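Local coordinates for protein uracil-DNA glycosylase (Nitratifractor salsuginis, PDB 5X3G) that belongs to the uracil-DNA glycosylase superfamily of alpha/beta proteins built round a parallel four-stranded sheet, at residues P33-L38 with R187-K192; R104-E109 with E138-L143; Y200-I205 with R221-V226. One frame throughout, in Å; residues are numbered along the deposited sequence.

Interaction 1 of 3, residues P33-L38 with R187-K192; sequences PALMTL and RAFIEK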
ATOM      1  N   PRO A  33       5.110 -19.432   4.779  1.00 33.33           N
ATOM      2  CA  PRO A  33       4.260 -19.734   5.946  1.00 32.22           C
ATOM      3  C   PRO A  33       2.973 -18.930   5.972  1.00 37.41           C
ATOM      4  O   PRO A  33       1.885 -19.507   6.116  1.00 34.33           O
ATOM      5  CB  PRO A  33       5.174 -19.400   7.131  1.00 38.66           C
ATOM      6  CG  PRO A  33       6.534 -19.641   6.618  1.00 33.37           C
ATOM      7  CD  PRO A  33       6.507 -19.183   5.188  1.00 29.29           C
ATOM      8  N   ALA A  34       3.070 -17.606   5.819  1.00 34.25           N
ATOM      9  CA  ALA A  34       1.884 -16.756   5.816  1.00 33.54           C
ATOM     10  C   ALA A  34       0.843 -17.261   4.825  1.00 29.70           C
ATOM     11  O   ALA A  34      -0.304 -17.541   5.196  1.00 32.12           O
ATOM     12  CB  ALA A  34       2.285 -15.314   5.496  1.00 35.98           C
ATOM     13  N   LEU A  35       1.242 -17.418   3.559  1.00 24.56           N
ATOM     14  CA  LEU A  35       0.320 -17.903   2.538  1.00 24.70           C
ATOM     15  C   LEU A  35      -0.237 -19.278   2.879  1.00 38.36           C
ATOM     16  O   LEU A  35      -1.382 -19.586   2.523  1.00 33.51           O
ATOM     17  CB  LEU A  35       1.013 -17.940   1.179  1.00 23.47           C
ATOM     18  CG  LEU A  35       1.249 -16.581   0.526  1.00 25.47           C
ATOM     19  CD1 LEU A  35       2.142 -16.714  -0.701  1.00 26.50           C
ATOM     20  CD2 LEU A  35      -0.090 -15.948   0.167  1.00 19.90           C
HETATM   21  N   MSE A  36       0.538 -20.110   3.570  1.00 34.06           N
HETATM   22  CA  MSE A  36       0.075 -21.456   3.880  1.00 34.02           C
HETATM   23  C   MSE A  36      -0.991 -21.465   4.972  1.00 47.26           C
HETATM   24  O   MSE A  36      -1.523 -22.523   5.312  1.00 35.60           O
HETATM   25  CB  MSE A  36       1.248 -22.351   4.282  1.00 43.32           C
HETATM   26  CG  MSE A  36       2.092 -22.814   3.102  1.00 40.90           C
HETATM   27 SE   MSE A  36       3.473 -24.099   3.589  1.00 73.73          SE
HETATM   28  CE  MSE A  36       4.783 -22.899   4.385  1.00 43.96           C
ATOM     29  N   THR A  37      -1.308 -20.288   5.520  1.00 31.21           N
ATOM     30  CA  THR A  37      -2.415 -20.195   6.465  1.00 31.85           C
ATOM     31  C   THR A  37      -3.766 -20.080   5.768  1.00 32.76           C
ATOM     32  O   THR A  37      -4.801 -20.272   6.415  1.00 37.76           O
ATOM     33  CB  THR A  37      -2.212 -19.006   7.410  1.00 34.93           C
ATOM     34  OG1 THR A  37      -2.308 -17.783   6.673  1.00 40.09           O
ATOM     35  CG2 THR A  37      -0.843 -19.084   8.081  1.00 30.25           C
ATOM     36  N   LEU A  38      -3.779 -19.780   4.472  1.00 35.60           N
ATOM     37  CA  LEU A  38      -5.026 -19.764   3.722  1.00 36.04           C
ATOM     38  C   LEU A  38      -5.550 -21.182   3.533  1.00 38.17           C
ATOM     39  O   LEU A  38      -4.789 -22.126   3.304  1.00 37.11           O
ATOM     40  CB  LEU A  38      -4.829 -19.092   2.361  1.00 32.46           C
ATOM     41  CG  LEU A  38      -4.362 -17.633   2.375  1.00 33.51           C
ATOM     42  CD1 LEU A  38      -3.658 -17.270   1.075  1.00 38.14           C
ATOM     43  CD2 LEU A  38      -5.534 -16.701   2.634  1.00 38.82           C
ATOM     44  N   ARG A 187      -6.724 -12.783   7.437  1.00 33.04           N
ATOM     45  CA  ARG A 187      -6.225 -12.325   8.729  1.00 34.42           C
ATOM     46  C   ARG A 187      -5.092 -13.210   9.243  1.00 30.20           C
ATOM     47  O   ARG A 187      -4.102 -12.711   9.788  1.00 31.24           O
ATOM     48  CB  ARG A 187      -7.373 -12.266   9.736  1.00 39.40           C
ATOM     49  CG  ARG A 187      -6.946 -11.861  11.130  1.00 49.31           C
ATOM     50  CD  ARG A 187      -8.156 -11.727  12.024  1.00 56.01           C
ATOM     51  NE  ARG A 187      -9.143 -10.837  11.419  1.00 57.87           N
ATOM     52  CZ  ARG A 187     -10.458 -10.985  11.545  1.00 69.27           C
ATOM     53  NH1 ARG A 187     -10.945 -11.989  12.260  1.00 61.23           N
ATOM     54  NH2 ARG A 187     -11.284 -10.133  10.954  1.00 61.04           N
ATOM     55  N   ALA A 188      -5.215 -14.530   9.077  1.00 31.49           N
ATOM     56  CA  ALA A 188      -4.136 -15.426   9.491  1.00 32.64           C
ATOM     57  C   ALA A 188      -2.865 -15.187   8.686  1.00 34.83           C
ATOM     58  O   ALA A 188      -1.754 -15.291   9.229  1.00 23.73           O
ATOM     59  CB  ALA A 188      -4.580 -16.884   9.362  1.00 32.06           C
ATOM     60  N   PHE A 189      -3.011 -14.872   7.396  1.00 30.82           N
ATOM     61  CA  PHE A 189      -1.863 -14.500   6.578  1.00 31.35           C
ATOM     62  C   PHE A 189      -1.174 -13.263   7.141  1.00 30.97           C
ATOM     63  O   PHE A 189       0.056 -13.227   7.270  1.00 31.10           O
ATOM     64  CB  PHE A 189      -2.313 -14.263   5.133  1.00 26.90           C
ATOM     65  CG  PHE A 189      -1.291 -13.559   4.278  1.00 23.73           C
ATOM     66  CD1 PHE A 189      -0.335 -14.283   3.585  1.00 24.93           C
ATOM     67  CD2 PHE A 189      -1.302 -12.177   4.149  1.00 34.79           C
ATOM     68  CE1 PHE A 189       0.601 -13.644   2.797  1.00 23.72           C
ATOM     69  CE2 PHE A 189      -0.366 -11.535   3.362  1.00 20.19           C
ATOM     70  CZ  PHE A 189       0.586 -12.265   2.683  1.00 25.30           C
ATOM     71  N   ILE A 190      -1.955 -12.233   7.481  1.00 27.86           N
ATOM     72  CA  ILE A 190      -1.368 -11.001   8.006  1.00 26.53           C
ATOM     73  C   ILE A 190      -0.673 -11.265   9.337  1.00 29.55           C
ATOM     74  O   ILE A 190       0.459 -10.822   9.563  1.00 27.33           O
ATOM     75  CB  ILE A 190      -2.436  -9.899   8.142  1.00 31.97           C
ATOM     76  CG1 ILE A 190      -3.028  -9.547   6.776  1.00 22.47           C
ATOM     77  CG2 ILE A 190      -1.829  -8.660   8.774  1.00 21.00           C
ATOM     78  CD1 ILE A 190      -2.004  -9.039   5.790  1.00 20.80           C
ATOM     79  N   GLU A 191      -1.346 -11.986  10.238  1.00 25.75           N
ATOM     80  CA  GLU A 191      -0.759 -12.292  11.541  1.00 30.37           C
ATOM     81  C   GLU A 191       0.558 -13.043  11.397  1.00 27.41           C
ATOM     82  O   GLU A 191       1.534 -12.737  12.092  1.00 32.75           O
ATOM     83  CB  GLU A 191      -1.746 -13.102  12.383  1.00 32.28           C
ATOM     84  N   LYS A 192       0.610 -14.028  10.494  1.00 30.15           N
ATOM     85  CA  LYS A 192       1.856 -14.760  10.294  1.00 31.18           C
ATOM     86  C   LYS A 192       2.934 -13.869   9.684  1.00 29.93           C
ATOM     87  O   LYS A 192       4.112 -13.963  10.056  1.00 28.01           O
ATOM     88  CB  LYS A 192       1.611 -15.985   9.415  1.00 30.19           C
ATOM     89  CG  LYS A 192       2.798 -16.922   9.353  1.00 33.94           C
ATOM     90  CD  LYS A 192       3.101 -17.470  10.734  1.00 35.58           C
ATOM     91  CE  LYS A 192       4.332 -18.348  10.719  1.00 46.14           C
ATOM     92  NZ  LYS A 192       4.576 -18.976  12.047  1.00 43.23           N
TER

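Interaction 2 of 3, residues R104-E109 with E138-L143; sequences RGLSRE and EAIAAL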
ATOM      1  N   ARG A 104      -3.209  22.393 -15.284  1.00 39.65           N
ATOM      2  CA  ARG A 104      -4.221  23.085 -14.496  1.00 43.98           C
ATOM      3  C   ARG A 104      -3.986  22.900 -13.003  1.00 45.58           C
ATOM      4  O   ARG A 104      -4.601  23.590 -12.180  1.00 46.73           O
ATOM      5  CB  ARG A 104      -5.590  22.562 -14.913  1.00 56.50           C
ATOM      6  CG  ARG A 104      -5.867  22.776 -16.392  1.00 64.82           C
ATOM      7  CD  ARG A 104      -6.439  21.529 -17.050  1.00 58.87           C
ATOM      8  NE  ARG A 104      -7.723  21.116 -16.498  1.00 70.95           N
ATOM      9  CZ  ARG A 104      -7.975  19.900 -16.024  1.00 75.32           C
ATOM     10  NH1 ARG A 104      -9.178  19.610 -15.550  1.00 81.23           N
ATOM     11  NH2 ARG A 104      -7.026  18.973 -16.026  1.00 74.22           N
ATOM     12  N   GLY A 105      -3.097  21.981 -12.636  1.00 38.78           N
ATOM     13  CA  GLY A 105      -2.836  21.657 -11.247  1.00 34.02           C
ATOM     14  C   GLY A 105      -2.546  20.181 -11.097  1.00 33.73           C
ATOM     15  O   GLY A 105      -1.605  19.666 -11.707  1.00 29.59           O
ATOM     16  N   LEU A 106      -3.349  19.484 -10.299  1.00 34.98           N
ATOM     17  CA  LEU A 106      -3.288  18.031 -10.254  1.00 30.05           C
ATOM     18  C   LEU A 106      -4.111  17.441 -11.392  1.00 38.48           C
ATOM     19  O   LEU A 106      -5.084  18.042 -11.860  1.00 32.53           O
ATOM     20  CB  LEU A 106      -3.803  17.510  -8.912  1.00 37.96           C
ATOM     21  CG  LEU A 106      -3.059  17.985  -7.661  1.00 38.47           C
ATOM     22  CD1 LEU A 106      -3.888  17.708  -6.418  1.00 29.30           C
ATOM     23  CD2 LEU A 106      -1.693  17.326  -7.555  1.00 34.65           C
ATOM     24  N   SER A 107      -3.711  16.252 -11.841  1.00 27.21           N
ATOM     25  CA  SER A 107      -4.410  15.596 -12.934  1.00 34.03           C
ATOM     26  C   SER A 107      -5.825  15.209 -12.510  1.00 37.40           C
ATOM     27  O   SER A 107      -6.185  15.237 -11.329  1.00 29.95           O
ATOM     28  CB  SER A 107      -3.642  14.361 -13.400  1.00 24.50           C
ATOM     29  OG  SER A 107      -3.721  13.323 -12.439  1.00 33.26           O
ATOM     30  N   ARG A 108      -6.638  14.841 -13.503  1.00 32.83           N
ATOM     31  CA  ARG A 108      -8.016  14.458 -13.222  1.00 35.34           C
ATOM     32  C   ARG A 108      -8.076  13.186 -12.385  1.00 36.01           C
ATOM     33  O   ARG A 108      -8.893  13.078 -11.463  1.00 32.77           O
ATOM     34  CB  ARG A 108      -8.786  14.278 -14.530  1.00 42.62           C
ATOM     35  N   GLU A 109      -7.208  12.216 -12.682  1.00 36.61           N
ATOM     36  CA  GLU A 109      -7.245  10.955 -11.949  1.00 31.96           C
ATOM     37  C   GLU A 109      -6.762  11.120 -10.514  1.00 28.65           C
ATOM     38  O   GLU A 109      -7.239  10.414  -9.620  1.00 32.13           O
ATOM     39  CB  GLU A 109      -6.419   9.897 -12.679  1.00 33.56           C
ATOM     40  CG  GLU A 109      -7.118   9.310 -13.897  1.00 42.38           C
ATOM     41  CD  GLU A 109      -8.498   8.762 -13.582  1.00 50.03           C
ATOM     42  OE1 GLU A 109      -9.416   8.954 -14.408  1.00 57.82           O
ATOM     43  OE2 GLU A 109      -8.670   8.137 -12.513  1.00 40.53           O
ATOM     44  N   GLU A 138      -4.626  26.343  -8.376  1.00 38.61           N
ATOM     45  CA  GLU A 138      -3.867  27.467  -8.916  1.00 40.68           C
ATOM     46  C   GLU A 138      -2.468  27.520  -8.314  1.00 34.49           C
ATOM     47  O   GLU A 138      -1.469  27.648  -9.036  1.00 37.40           O
ATOM     48  CB  GLU A 138      -4.614  28.776  -8.657  1.00 35.31           C
ATOM     49  N   ALA A 139      -2.380  27.426  -6.985  1.00 35.17           N
ATOM     50  CA  ALA A 139      -1.080  27.365  -6.330  1.00 37.27           C
ATOM     51  C   ALA A 139      -0.267  26.183  -6.838  1.00 40.35           C
ATOM     52  O   ALA A 139       0.940  26.306  -7.071  1.00 42.38           O
ATOM     53  CB  ALA A 139      -1.258  27.285  -4.814  1.00 38.64           C
ATOM     54  N   ILE A 140      -0.914  25.032  -7.032  1.00 39.21           N
ATOM     55  CA  ILE A 140      -0.199  23.848  -7.499  1.00 34.46           C
ATOM     56  C   ILE A 140       0.295  24.045  -8.926  1.00 38.29           C
ATOM     57  O   ILE A 140       1.428  23.681  -9.259  1.00 28.71           O
ATOM     58  CB  ILE A 140      -1.093  22.599  -7.368  1.00 38.61           C
ATOM     59  CG1 ILE A 140      -1.286  22.242  -5.891  1.00 33.15           C
ATOM     60  CG2 ILE A 140      -0.509  21.421  -8.138  1.00 33.70           C
ATOM     61  CD1 ILE A 140      -2.145  21.016  -5.661  1.00 30.49           C
ATOM     62  N   ALA A 141      -0.538  24.634  -9.787  1.00 37.67           N
ATOM     63  CA  ALA A 141      -0.110  24.901 -11.156  1.00 41.96           C
ATOM     64  C   ALA A 141       1.068  25.865 -11.184  1.00 34.34           C
ATOM     65  O   ALA A 141       1.978  25.725 -12.010  1.00 35.15           O
ATOM     66  CB  ALA A 141      -1.278  25.452 -11.975  1.00 40.71           C
ATOM     67  N   ALA A 142       1.079  26.842 -10.275  1.00 42.02           N
ATOM     68  CA  ALA A 142       2.189  27.782 -10.206  1.00 35.57           C
ATOM     69  C   ALA A 142       3.492  27.142  -9.738  1.00 39.55           C
ATOM     70  O   ALA A 142       4.544  27.782  -9.847  1.00 35.69           O
ATOM     71  CB  ALA A 142       1.829  28.949  -9.284  1.00 39.80           C
ATOM     72  N   LEU A 143       3.456  25.911  -9.228  1.00 42.56           N
ATOM     73  CA  LEU A 143       4.669  25.279  -8.719  1.00 32.06           C
ATOM     74  C   LEU A 143       5.642  24.913  -9.832  1.00 38.79           C
ATOM     75  O   LEU A 143       5.249  24.406 -10.887  1.00 35.39           O
ATOM     76  CB  LEU A 143       4.332  24.028  -7.908  1.00 31.24           C
ATOM     77  CG  LEU A 143       4.435  24.144  -6.388  1.00 37.46           C
ATOM     78  CD1 LEU A 143       5.873  24.458  -6.015  1.00 42.65           C
ATOM     79  CD2 LEU A 143       3.522  25.203  -5.840  1.00 40.51           C
TER

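Interaction 3 of 3, residues Y200-I205 with R221-V226; sequences YGPTLI and RGLPQV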
ATOM      1  N   TYR A 200      12.809  -7.810  12.475  1.00 36.43           N
ATOM      2  CA  TYR A 200      13.159  -6.599  11.741  1.00 44.88           C
ATOM      3  C   TYR A 200      12.581  -5.352  12.397  1.00 36.89           C
ATOM      4  O   TYR A 200      13.163  -4.267  12.286  1.00 46.34           O
ATOM      5  CB  TYR A 200      12.679  -6.715  10.295  1.00 40.65           C
ATOM      6  CG  TYR A 200      13.246  -7.905   9.551  1.00 42.41           C
ATOM      7  CD1 TYR A 200      14.419  -7.795   8.817  1.00 48.06           C
ATOM      8  CD2 TYR A 200      12.611  -9.141   9.590  1.00 43.99           C
ATOM      9  CE1 TYR A 200      14.941  -8.879   8.136  1.00 44.04           C
ATOM     10  CE2 TYR A 200      13.127 -10.232   8.913  1.00 46.28           C
ATOM     11  CZ  TYR A 200      14.293 -10.095   8.188  1.00 40.79           C
ATOM     12  OH  TYR A 200      14.811 -11.175   7.512  1.00 51.89           O
ATOM     13  N   GLY A 201      11.446  -5.487  13.077  1.00 32.86           N
ATOM     14  CA  GLY A 201      10.800  -4.393  13.764  1.00 34.71           C
ATOM     15  C   GLY A 201      10.436  -3.182  12.917  1.00 35.30           C
ATOM     16  O   GLY A 201      10.728  -2.043  13.295  1.00 24.83           O
ATOM     17  N   PRO A 202       9.770  -3.382  11.779  1.00 36.01           N
ATOM     18  CA  PRO A 202       9.287  -2.226  11.018  1.00 24.19           C
ATOM     19  C   PRO A 202       8.102  -1.585  11.721  1.00 24.88           C
ATOM     20  O   PRO A 202       7.389  -2.216  12.503  1.00 28.79           O
ATOM     21  CB  PRO A 202       8.881  -2.829   9.672  1.00 26.87           C
ATOM     22  CG  PRO A 202       8.462  -4.204  10.012  1.00 25.72           C
ATOM     23  CD  PRO A 202       9.358  -4.648  11.144  1.00 36.35           C
ATOM     24  N   THR A 203       7.896  -0.305  11.433  1.00 26.19           N
ATOM     25  CA  THR A 203       6.837   0.463  12.072  1.00 27.29           C
ATOM     26  C   THR A 203       5.556   0.388  11.248  1.00 21.76           C
ATOM     27  O   THR A 203       5.571   0.624  10.037  1.00 21.92           O
ATOM     28  CB  THR A 203       7.270   1.918  12.253  1.00 26.68           C
ATOM     29  OG1 THR A 203       8.337   1.979  13.207  1.00 27.51           O
ATOM     30  CG2 THR A 203       6.111   2.760  12.749  1.00 30.34           C
ATOM     31  N   LEU A 204       4.449   0.059  11.910  1.00 28.45           N
ATOM     32  CA  LEU A 204       3.155   0.007  11.245  1.00 28.80           C
ATOM     33  C   LEU A 204       2.585   1.413  11.107  1.00 30.78           C
ATOM     34  O   LEU A 204       2.465   2.141  12.096  1.00 26.77           O
ATOM     35  CB  LEU A 204       2.182  -0.877  12.027  1.00 27.79           C
ATOM     36  CG  LEU A 204       2.637  -2.277  12.440  1.00 30.97           C
ATOM     37  CD1 LEU A 204       1.493  -3.019  13.128  1.00 24.76           C
ATOM     38  CD2 LEU A 204       3.169  -3.068  11.249  1.00 22.96           C
ATOM     39  N   ILE A 205       2.237   1.796   9.881  1.00 24.93           N
ATOM     40  CA  ILE A 205       1.562   3.061   9.617  1.00 25.57           C
ATOM     41  C   ILE A 205       0.076   2.767   9.469  1.00 28.85           C
ATOM     42  O   ILE A 205      -0.338   2.069   8.536  1.00 20.49           O
ATOM     43  CB  ILE A 205       2.122   3.753   8.366  1.00 20.94           C
ATOM     44  CG1 ILE A 205       3.611   4.043   8.545  1.00 18.90           C
ATOM     45  CG2 ILE A 205       1.340   5.030   8.069  1.00 17.69           C
ATOM     46  CD1 ILE A 205       4.297   4.445   7.263  1.00 20.74           C
ATOM     47  N   ARG A 221       1.245  -6.241  18.088  1.00 43.01           N
ATOM     48  CA  ARG A 221       1.717  -5.634  19.329  1.00 35.00           C
ATOM     49  C   ARG A 221       3.227  -5.738  19.494  1.00 40.27           C
ATOM     50  O   ARG A 221       3.792  -5.040  20.342  1.00 31.15           O
ATOM     51  CB  ARG A 221       1.024  -6.277  20.531  1.00 48.01           C
ATOM     52  CG  ARG A 221      -0.330  -5.677  20.865  1.00 47.66           C
ATOM     53  CD  ARG A 221      -0.793  -6.112  22.247  1.00 41.59           C
ATOM     54  NE  ARG A 221      -1.352  -7.459  22.232  1.00 46.14           N
ATOM     55  CZ  ARG A 221      -2.548  -7.768  21.742  1.00 48.88           C
ATOM     56  NH1 ARG A 221      -3.325  -6.824  21.228  1.00 47.94           N
ATOM     57  NH2 ARG A 221      -2.973  -9.025  21.767  1.00 45.77           N
ATOM     58  N   GLY A 222       3.888  -6.592  18.720  1.00 33.10           N
ATOM     59  CA  GLY A 222       5.329  -6.701  18.766  1.00 31.40           C
ATOM     60  C   GLY A 222       6.066  -5.715  17.889  1.00 46.00           C
ATOM     61  O   GLY A 222       7.292  -5.815  17.760  1.00 48.88           O
ATOM     62  N   LEU A 223       5.362  -4.760  17.291  1.00 46.02           N
ATOM     63  CA  LEU A 223       5.931  -3.816  16.344  1.00 36.56           C
ATOM     64  C   LEU A 223       5.525  -2.398  16.715  1.00 30.80           C
ATOM     65  O   LEU A 223       4.420  -2.179  17.222  1.00 36.50           O
ATOM     66  CB  LEU A 223       5.459  -4.132  14.918  1.00 36.56           C
ATOM     67  CG  LEU A 223       5.769  -5.547  14.430  1.00 25.82           C
ATOM     68  CD1 LEU A 223       4.971  -5.874  13.178  1.00 29.03           C
ATOM     69  CD2 LEU A 223       7.259  -5.710  14.179  1.00 32.43           C
ATOM     70  N   PRO A 224       6.397  -1.418  16.482  1.00 31.91           N
ATOM     71  CA  PRO A 224       6.019  -0.025  16.747  1.00 34.20           C
ATOM     72  C   PRO A 224       4.876   0.402  15.839  1.00 28.61           C
ATOM     73  O   PRO A 224       4.702  -0.121  14.736  1.00 27.02           O
ATOM     74  CB  PRO A 224       7.302   0.760  16.444  1.00 27.75           C
ATOM     75  CG  PRO A 224       8.400  -0.258  16.455  1.00 29.00           C
ATOM     76  CD  PRO A 224       7.775  -1.528  15.978  1.00 32.59           C
ATOM     77  N   GLN A 225       4.087   1.359  16.318  1.00 34.35           N
ATOM     78  CA  GLN A 225       2.897   1.789  15.598  1.00 32.36           C
ATOM     79  C   GLN A 225       2.806   3.307  15.569  1.00 37.28           C
ATOM     80  O   GLN A 225       3.142   3.983  16.547  1.00 34.41           O
ATOM     81  CB  GLN A 225       1.625   1.196  16.224  1.00 24.26           C
ATOM     82  CG  GLN A 225       1.588  -0.328  16.252  1.00 23.13           C
ATOM     83  CD  GLN A 225       0.311  -0.872  16.863  1.00 32.02           C
ATOM     84  OE1 GLN A 225      -0.660  -0.138  17.057  1.00 32.35           O
ATOM     85  NE2 GLN A 225       0.307  -2.162  17.177  1.00 23.08           N
ATOM     86  N   VAL A 226       2.359   3.833  14.431  1.00 25.31           N
ATOM     87  CA  VAL A 226       2.059   5.250  14.248  1.00 25.59           C
ATOM     88  C   VAL A 226       0.652   5.326  13.669  1.00 34.88           C
ATOM     89  O   VAL A 226       0.412   4.850  12.552  1.00 35.50           O
ATOM     90  CB  VAL A 226       3.070   5.950  13.328  1.00 38.62           C
ATOM     91  CG1 VAL A 226       2.729   7.426  13.183  1.00 27.14           C
ATOM     92  CG2 VAL A 226       4.479   5.777  13.864  1.00 30.65           C
TER

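Interaction 1 of 3, residues P33-L38 with R187-K192
Apolar packing carries most of this contact of a helix and the type I turn after it, Leu35 to Leu38, with a second helix; Ala34 and Leu35 meet the Phe189 ring. The methyl CB of Ala34 lies 3.4 Å from CD1 of Phe189, and the small side chain lets the two backbones come within 4.4 Å at the CA atoms of Ala34 and Phe189. Leu35 runs alongside the ring, pointing the same way, with CD2 3.6 Å from CE1 of Phe189. With CG anti to the backbone N (chi1 166°), the ring presents its CD1-CE1 edge to the backbone of Leu35. Lysine serves here through its aliphatic stem: the Lys192 chain bends at chi2 (62°) and passes over the backbone of Ala34, and its CE reaches Pro33 CB at 3.8 Å, while NZ is salt-bridged to Glu195. Thr37 CB packs on the Ala188 methyl.

The polar element is internal to 33-38. OG1 of Thr37 makes a short bond to O of Ala34, and the same carbonyl accepts Thr37 N, so one oxygen takes two donors.

The last turn of helix 28-35 and the turn after it lie against helix 179-196; Leu35 continues onto Leu14 and Leu18 of helix 11-20, and Trp186 meets the Phe189 ring edge-to-face.

Interaction 2 of 3, residues R104-E109 with E138-L143
Ile140 sets its two branches by one torsion: at chi1 -70° CG1 stands anti to the carbonyl carbon, while CG2 lies anti to the backbone N, and the two arms reach different neighbours. An extended chi2 carries CD1 out to Leu106. There CD1 of Ile140 sits 3.7 Å from CG of Leu106 and 3.8 Å from CD1 of the same leucine, so the end of the isoleucine meets the branch point and one methyl of the leucine as the two side chains pass at a slant. The shorter arm, CG2, rests on the backbone of Gly105, 3.8 Å from its C atom.

Gly105 suits its place for two reasons. Its backbone angles (phi 144°, psi -121°) would press a CB against the preceding carbonyl oxygen, and its bare backbone lets the helix approach to 4.2 Å between the CA atoms of Gly105 and Ala141. Alanine is equally apt opposite it, since the short CB of Ala141 lies 3.8 Å from O of Arg104.

The contact joins the second strand of a small antiparallel beta hairpin, 101-102 with 105-106, to helix 137-141. No hydrogen bond links 104-109 with 138-143 directly, but Gln137, just before the latter segment, accepts one from Leu106 N through OE1. Phe101 on the partner strand touches both Leu106 and Ile140, and Lys121 of helix 114-126, the second helix after the hairpin, does the same.

Interaction 3 of 3, residues Y200-I205 with R221-V226
Strands 203-207 and 225-228 run parallel here, Leu204 being bridged through both its backbone polar atoms: Leu204 N bonds to Pro224 O at 2.8 Å, and Val226 N bonds to Leu204 O at 2.9 Å. Proline is tolerated at 224 because the bridge uses its carbonyl and asks for no N-H.

Leu204 and Gln225 project to one face of the sheet, lying side by side; CD1 of Leu204 is 4.1 Å from CG of Gln225, whose NE2 bonds to Ala220 O. Leu223 crosses Leu204 at about a right angle, its CD1 3.9 Å from CD2 of Leu204, while its other methyl, CD2, meets Pro202 CD at 3.8 Å. Thr203 has its branches split by chi1 (-67°): CG2, anti to the backbone N, touches Val226 CG2 at 3.6 Å, and OG1 lies against the Pro224 ring at CB. Beta-branched Thr203 and Val226 suit extended strands.

The two strands belong to a beta-alpha-beta unit with helix 210-214 between them, and strand 225-228 borders the four-stranded sheet. Strand 73-77 pairs with the other side of 203-207. Leu194 of helix 179-196 packs on Leu204 and Leu223, whereas helix 240-246 covers Ile205 and Val226 on the opposite face.

In the fold
The three contacts are spread through a single chain and none touches another. Interactions 1 and 3 are neighbours, with centres about 18 Å apart; helix 179-196 holds one side of interaction 1 and borders interaction 3. The next strand in the chain is 203-207, so interaction 3 follows interaction 1. Interaction 2 lies nested inside the chain loop closed by interaction 1 and on the opposite side of the chain's centre, about 42 Å from it between centres and 35 Å from interaction 3. Interaction 1 thus joins an N-terminal helix to helix 179-196, interaction 3 pairs edge strand 225-228 with 203-207, and interaction 2 packs a hairpin on a helix in a distant part of the fold.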